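Local coordinates for hypothetical conserved protein GK1056 (Geobacillus kaustophilus, PDB 2PQ0) that probably acts as a magnesium-dependent phosphatase of the haloacid dehalogenase superfamily, its natural substrate not established, at residues Leu101-Ala106 against Lys141-Ala146; Thr91-Lys96 against Glu156-Asn161. One frame throughout, in Å; residues are numbered along the deposited sequence.

How the contacts relate
Both contacts belong to one domain, the alpha/beta cap built on a five-stranded antiparallel sheet and its helices. Contact 1 reaches the mixed, largely parallel core sheet through Tyr144, whereas contact 2 lies farther out, its centre about 24 Å from the centre of the chain against 14 Å. The two centres are about 16 Å apart. In chain order come helix 84-96, strand 101-104, strand 145-148 and helix 152-161, so contact 1, which pairs the strands, is nested inside the loop that contact 2 closes between the helices. The layers meet directly: Leu101 packs on Thr91 and Ala94, and Phe103 on Thr91. Sheet and helices thus form one continuous body, as in Cof-type caps.

Contact 1: Leu101-Ala106 against Lys141-Ala146; sequences LVFMDA and KDIYQA
Met104, a selenomethionine, pairs with Gln145 across two antiparallel strands, and its backbone carbonyl is shared. Met104 N donates to Gln145 O at 3.0 Å, while Met104 O takes Tyr144 N at 2.9 Å and, weakly, Gln145 N at 3.4 Å. Two successive residues therefore face one, a classic beta bulge. From CB outward, Met104 runs alongside Gln145, its CB 3.7 Å from Gln145 O and CG still beside that oxygen. Extended at chi2 (-180°), the chain carries SE to 3.9 Å from Gln145 NE2. The bend at chi3 (108°) turns CE away from that amide, and the side chain touches Met109 of strand 109-111. On the other face of the sheet, Phe103 CB rests on Ile143 CD1 at 3.9 Å, and Ile143 CG2 sits at the edge of the phenylalanine ring. From the bulge itself, the edge of the Tyr144 ring comes up to the backbone of Asp105 and Ala106, with CD1 3.8 Å from Ala106 N. The carboxylate of Asp105 is held by Tyr137 and by the backbone N-H groups of Glu107 and Lys108. The two strands lie between strands 109-111 and 174-179; helix 84-96 packs over the Leu101 and Phe103 side chains.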
loop_
_atom_site.group_PDB
_atom_site.type_symbol
_atom_site.label_atom_id
_atom_site.label_comp_id
_atom_site.label_asym_id
_atom_site.label_seq_id
_atom_site.Cartn_x
_atom_site.Cartn_y
_atom_site.Cartn_z
ATOM N N LEU A 101 -18.924 -0.400 7.822
ATOM C CA LEU A 101 -17.939 -0.460 6.754
ATOM C C LEU A 101 -17.401 0.934 6.508
ATOM O O LEU A 101 -18.064 1.923 6.789
ATOM C CB LEU A 101 -18.569 -0.951 5.446
ATOM C CG LEU A 101 -18.900 -2.424 5.194
ATOM C CD1 LEU A 101 -19.569 -2.551 3.835
ATOM C CD2 LEU A 101 -17.637 -3.267 5.235
ATOM N N VAL A 102 -16.180 1.003 5.996
ATOM C CA VAL A 102 -15.574 2.269 5.635
ATOM C C VAL A 102 -15.144 2.094 4.183
ATOM O O VAL A 102 -14.477 1.124 3.841
ATOM C CB VAL A 102 -14.375 2.607 6.538
ATOM C CG1 VAL A 102 -13.552 3.737 5.923
ATOM C CG2 VAL A 102 -14.891 3.043 7.915
ATOM N N PHE A 103 -15.568 3.014 3.326
ATOM C CA PHE A 103 -15.241 2.954 1.907
ATOM C C PHE A 103 -14.060 3.854 1.605
ATOM O O PHE A 103 -14.043 5.015 2.023
ATOM C CB PHE A 103 -16.428 3.421 1.078
ATOM C CG PHE A 103 -17.727 2.791 1.473
ATOM C CD1 PHE A 103 -18.033 1.493 1.082
ATOM C CD2 PHE A 103 -18.652 3.497 2.240
ATOM C CE1 PHE A 103 -19.245 0.909 1.447
ATOM C CE2 PHE A 103 -19.864 2.921 2.609
ATOM C CZ PHE A 103 -20.164 1.625 2.212
HETATM N N MSE A 104 -13.081 3.317 0.876
HETATM C CA MSE A 104 -11.890 4.073 0.491
HETATM C C MSE A 104 -11.796 4.212 -1.024
HETATM O O MSE A 104 -11.893 3.218 -1.751
HETATM C CB MSE A 104 -10.616 3.371 0.961
HETATM C CG MSE A 104 -10.475 3.160 2.443
HETATM SE SE MSE A 104 -8.797 2.260 2.825
HETATM C CE MSE A 104 -7.808 3.718 3.615
ATOM N N ASP A 105 -11.630 5.441 -1.504
ATOM C CA ASP A 105 -11.442 5.658 -2.935
ATOM C C ASP A 105 -10.060 6.301 -2.969
ATOM O O ASP A 105 -9.377 6.314 -1.944
ATOM C CB ASP A 105 -12.529 6.561 -3.536
ATOM C CG ASP A 105 -12.460 7.992 -3.041
ATOM O OD1 ASP A 105 -11.603 8.316 -2.187
ATOM O OD2 ASP A 105 -13.288 8.802 -3.518
ATOM N N ALA A 106 -9.633 6.840 -4.103
ATOM C CA ALA A 106 -8.295 7.424 -4.174
ATOM C C ALA A 106 -8.070 8.688 -3.349
ATOM O O ALA A 106 -6.923 9.093 -3.138
ATOM C CB ALA A 106 -7.919 7.690 -5.630
ATOM N N LYS A 141 -18.854 6.502 -6.689
ATOM C CA LYS A 141 -17.429 6.626 -6.431
ATOM C C LYS A 141 -16.728 5.299 -6.712
ATOM O O LYS A 141 -17.352 4.235 -6.706
ATOM C CB LYS A 141 -17.201 7.029 -4.970
ATOM C CG LYS A 141 -17.694 8.417 -4.609
ATOM C CD LYS A 141 -16.819 9.481 -5.243
ATOM C CE LYS A 141 -17.167 10.876 -4.757
ATOM N NZ LYS A 141 -16.133 11.878 -5.178
ATOM N N ASP A 142 -15.427 5.375 -6.968
ATOM C CA ASP A 142 -14.630 4.188 -7.223
ATOM C C ASP A 142 -14.042 3.720 -5.902
ATOM O O ASP A 142 -13.093 4.307 -5.390
ATOM C CB ASP A 142 -13.506 4.495 -8.216
ATOM C CG ASP A 142 -14.025 4.768 -9.612
ATOM O OD1 ASP A 142 -14.884 3.988 -10.079
ATOM O OD2 ASP A 142 -13.573 5.748 -10.244
ATOM N N ILE A 143 -14.615 2.665 -5.344
ATOM C CA ILE A 143 -14.143 2.133 -4.077
ATOM C C ILE A 143 -13.100 1.055 -4.352
ATOM O O ILE A 143 -13.412 -0.012 -4.878
ATOM C CB ILE A 143 -15.330 1.550 -3.250
ATOM C CG1 ILE A 143 -16.416 2.617 -3.087
ATOM C CG2 ILE A 143 -14.854 1.042 -1.895
ATOM C CD1 ILE A 143 -15.898 4.006 -2.706
ATOM N N TYR A 144 -11.857 1.348 -3.996
ATOM C CA TYR A 144 -10.766 0.413 -4.205
ATOM C C TYR A 144 -10.608 -0.531 -3.036
ATOM O O TYR A 144 -10.047 -1.614 -3.178
ATOM C CB TYR A 144 -9.454 1.166 -4.425
ATOM C CG TYR A 144 -9.469 2.015 -5.669
ATOM C CD1 TYR A 144 -9.806 3.365 -5.610
ATOM C CD2 TYR A 144 -9.220 1.450 -6.921
ATOM C CE1 TYR A 144 -9.902 4.130 -6.767
ATOM C CE2 TYR A 144 -9.313 2.202 -8.081
ATOM C CZ TYR A 144 -9.656 3.541 -8.001
ATOM O OH TYR A 144 -9.771 4.288 -9.151
ATOM N N GLN A 145 -11.104 -0.123 -1.877
ATOM C CA GLN A 145 -10.979 -0.949 -0.686
ATOM C C GLN A 145 -12.057 -0.639 0.341
ATOM O O GLN A 145 -12.696 0.404 0.290
ATOM C CB GLN A 145 -9.598 -0.730 -0.067
ATOM C CG GLN A 145 -9.235 -1.706 1.029
ATOM C CD GLN A 145 -7.848 -1.445 1.560
ATOM O OE1 GLN A 145 -6.912 -1.247 0.783
ATOM N NE2 GLN A 145 -7.698 -1.443 2.883
ATOM N N ALA A 146 -12.251 -1.558 1.277
ATOM C CA ALA A 146 -13.233 -1.386 2.334
ATOM C C ALA A 146 -12.653 -1.889 3.641
ATOM O O ALA A 146 -11.719 -2.691 3.648
ATOM C CB ALA A 146 -14.502 -2.159 2.010
#

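Contact 2: Thr91-Lys96 against Glu156-Asn161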
loop_
_atom_site.group_PDB
_atom_site.type_symbol
_atom_site.label_atom_id
_atom_site.label_comp_id
_atom_site.label_asym_id
_atom_site.label_seq_id
_atom_site.Cartn_x
_atom_site.Cartn_y
_atom_site.Cartn_z
ATOM N N THR A 91 -22.162 -4.178 1.614
ATOM C CA THR A 91 -22.715 -3.144 2.472
ATOM C C THR A 91 -24.010 -3.654 3.099
ATOM O O THR A 91 -24.122 -3.803 4.322
ATOM C CB THR A 91 -23.019 -1.868 1.667
ATOM O OG1 THR A 91 -21.810 -1.388 1.065
ATOM C CG2 THR A 91 -23.599 -0.787 2.573
ATOM N N GLU A 92 -24.984 -3.935 2.246
ATOM C CA GLU A 92 -26.267 -4.423 2.706
ATOM C C GLU A 92 -26.110 -5.619 3.639
ATOM O O GLU A 92 -26.780 -5.693 4.671
ATOM C CB GLU A 92 -27.141 -4.772 1.504
ATOM C CG GLU A 92 -27.273 -3.599 0.546
ATOM C CD GLU A 92 -28.295 -3.824 -0.544
ATOM O OE1 GLU A 92 -28.188 -4.840 -1.269
ATOM O OE2 GLU A 92 -29.204 -2.974 -0.677
ATOM N N GLU A 93 -25.212 -6.542 3.306
ATOM C CA GLU A 93 -25.037 -7.698 4.168
ATOM C C GLU A 93 -24.438 -7.310 5.513
ATOM O O GLU A 93 -24.864 -7.808 6.558
ATOM C CB GLU A 93 -24.167 -8.766 3.511
ATOM C CG GLU A 93 -24.298 -10.101 4.235
ATOM C CD GLU A 93 -23.582 -11.242 3.556
ATOM O OE1 GLU A 93 -23.610 -11.296 2.305
ATOM O OE2 GLU A 93 -23.010 -12.091 4.279
ATOM N N ALA A 94 -23.452 -6.422 5.488
ATOM C CA ALA A 94 -22.819 -5.974 6.719
ATOM C C ALA A 94 -23.841 -5.221 7.572
ATOM O O ALA A 94 -23.870 -5.364 8.797
ATOM C CB ALA A 94 -21.638 -5.072 6.396
ATOM N N HIS A 95 -24.673 -4.418 6.913
ATOM C CA HIS A 95 -25.708 -3.640 7.590
ATOM C C HIS A 95 -26.666 -4.558 8.356
ATOM O O HIS A 95 -26.965 -4.333 9.532
ATOM C CB HIS A 95 -26.475 -2.802 6.557
ATOM C CG HIS A 95 -27.735 -2.184 7.085
ATOM N ND1 HIS A 95 -28.965 -2.794 6.975
ATOM C CD2 HIS A 95 -27.952 -1.014 7.730
ATOM C CE1 HIS A 95 -29.885 -2.030 7.532
ATOM N NE2 HIS A 95 -29.298 -0.942 7.998
ATOM N N LYS A 96 -27.137 -5.600 7.683
ATOM C CA LYS A 96 -28.039 -6.557 8.296
ATOM C C LYS A 96 -27.441 -7.113 9.588
ATOM O O LYS A 96 -28.167 -7.427 10.532
ATOM C CB LYS A 96 -28.312 -7.692 7.314
ATOM C CG LYS A 96 -29.555 -8.496 7.624
ATOM C CD LYS A 96 -30.288 -8.853 6.338
ATOM C CE LYS A 96 -30.686 -7.595 5.568
ATOM N NZ LYS A 96 -31.397 -7.903 4.296
ATOM N N GLU A 156 -16.655 -15.134 9.153
ATOM C CA GLU A 156 -17.018 -16.350 8.425
ATOM C C GLU A 156 -17.965 -16.204 7.220
ATOM O O GLU A 156 -17.626 -16.628 6.110
ATOM C CB GLU A 156 -17.679 -17.322 9.414
ATOM C CG GLU A 156 -18.141 -16.677 10.734
ATOM C CD GLU A 156 -18.840 -17.647 11.679
ATOM O OE1 GLU A 156 -18.177 -18.583 12.170
ATOM O OE2 GLU A 156 -20.047 -17.455 11.939
ATOM N N PRO A 157 -19.140 -15.591 7.403
ATOM C CA PRO A 157 -20.084 -15.424 6.293
ATOM C C PRO A 157 -19.547 -14.527 5.189
ATOM O O PRO A 157 -19.752 -14.799 3.999
ATOM C CB PRO A 157 -21.310 -14.809 6.953
ATOM C CG PRO A 157 -21.226 -15.294 8.366
ATOM C CD PRO A 157 -19.771 -15.166 8.666
ATOM N N TYR A 158 -18.875 -13.448 5.592
ATOM C CA TYR A 158 -18.320 -12.502 4.640
ATOM C C TYR A 158 -17.298 -13.199 3.756
ATOM O O TYR A 158 -17.370 -13.128 2.523
ATOM C CB TYR A 158 -17.673 -11.340 5.382
ATOM C CG TYR A 158 -18.651 -10.572 6.232
ATOM C CD1 TYR A 158 -19.712 -9.892 5.650
ATOM C CD2 TYR A 158 -18.518 -10.523 7.619
ATOM C CE1 TYR A 158 -20.615 -9.180 6.417
ATOM C CE2 TYR A 158 -19.419 -9.813 8.399
ATOM C CZ TYR A 158 -20.462 -9.144 7.790
ATOM O OH TYR A 158 -21.355 -8.422 8.536
ATOM N N VAL A 159 -16.350 -13.873 4.393
ATOM C CA VAL A 159 -15.328 -14.611 3.682
ATOM C C VAL A 159 -16.019 -15.607 2.750
ATOM O O VAL A 159 -15.709 -15.684 1.559
ATOM C CB VAL A 159 -14.426 -15.356 4.676
ATOM C CG1 VAL A 159 -13.396 -16.189 3.931
ATOM C CG2 VAL A 159 -13.750 -14.345 5.602
ATOM N N ARG A 160 -16.974 -16.352 3.303
ATOM C CA ARG A 160 -17.746 -17.344 2.557
ATOM C C ARG A 160 -18.537 -16.780 1.366
ATOM O O ARG A 160 -18.502 -17.334 0.269
ATOM C CB ARG A 160 -18.715 -18.047 3.512
ATOM C CG ARG A 160 -18.527 -19.547 3.607
ATOM C CD ARG A 160 -19.388 -20.138 4.715
ATOM N NE ARG A 160 -18.996 -19.645 6.035
ATOM C CZ ARG A 160 -19.554 -20.030 7.180
ATOM N NH1 ARG A 160 -20.541 -20.917 7.179
ATOM N NH2 ARG A 160 -19.122 -19.531 8.330
ATOM N N ASN A 161 -19.241 -15.669 1.580
ATOM C CA ASN A 161 -20.074 -15.077 0.531
ATOM C C ASN A 161 -19.384 -14.134 -0.439
ATOM O O ASN A 161 -20.008 -13.639 -1.383
ATOM C CB ASN A 161 -21.261 -14.350 1.161
ATOM C CG ASN A 161 -22.153 -15.278 1.959
ATOM O OD1 ASN A 161 -22.577 -16.325 1.468
ATOM N ND2 ASN A 161 -22.448 -14.896 3.194
#
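Helix segments 91-96 and 156-161 run nearly antiparallel, at 161° between their directions, and their axes come no closer than 11.3 Å; the second is kinked at Pro157-Tyr158. The nearest CA pair, Ala94 and Tyr158, is 8.2 Å apart, so long side chains must bridge the backbones. Tyr158 and Glu93 do this. With CG of Tyr158 anti to its carbonyl carbon (chi1 -61°), the ring extends toward helix 84-96 and meets Ala94 by its edge: OH lies 3.4 Å from Ala94 CA, and CE1 is 4.2 Å from Ala94 CB. The hydroxyl is hydrogen-bonded to ND2 of Asn97, the residue after helix 84-96. Replacing Tyr158 with an alanine is likely to open a gap beside Ala94 and leave the Asn97 amide without this partner. Next to the ring, Glu93 stretches across, its CG anti to the backbone N (chi1 -165°) and the rest of the chain extended. Its OE2 receives a weak hydrogen bond from Asn161 ND2 at 3.1 Å; the two side chains cross at about a right angle. OE2 also lies 4.2 Å from Pro157 CB, while OE1 has a weak bond from Tyr162 OH. Tyr158 and Val159 pack on Phe167 of strand 165-171, and helix 84-96 lies against strand 101-104 of the same sheet. This is the layered alpha/beta arrangement characteristic of the cap in Cof-type haloacid dehalogenase-like hydrolases.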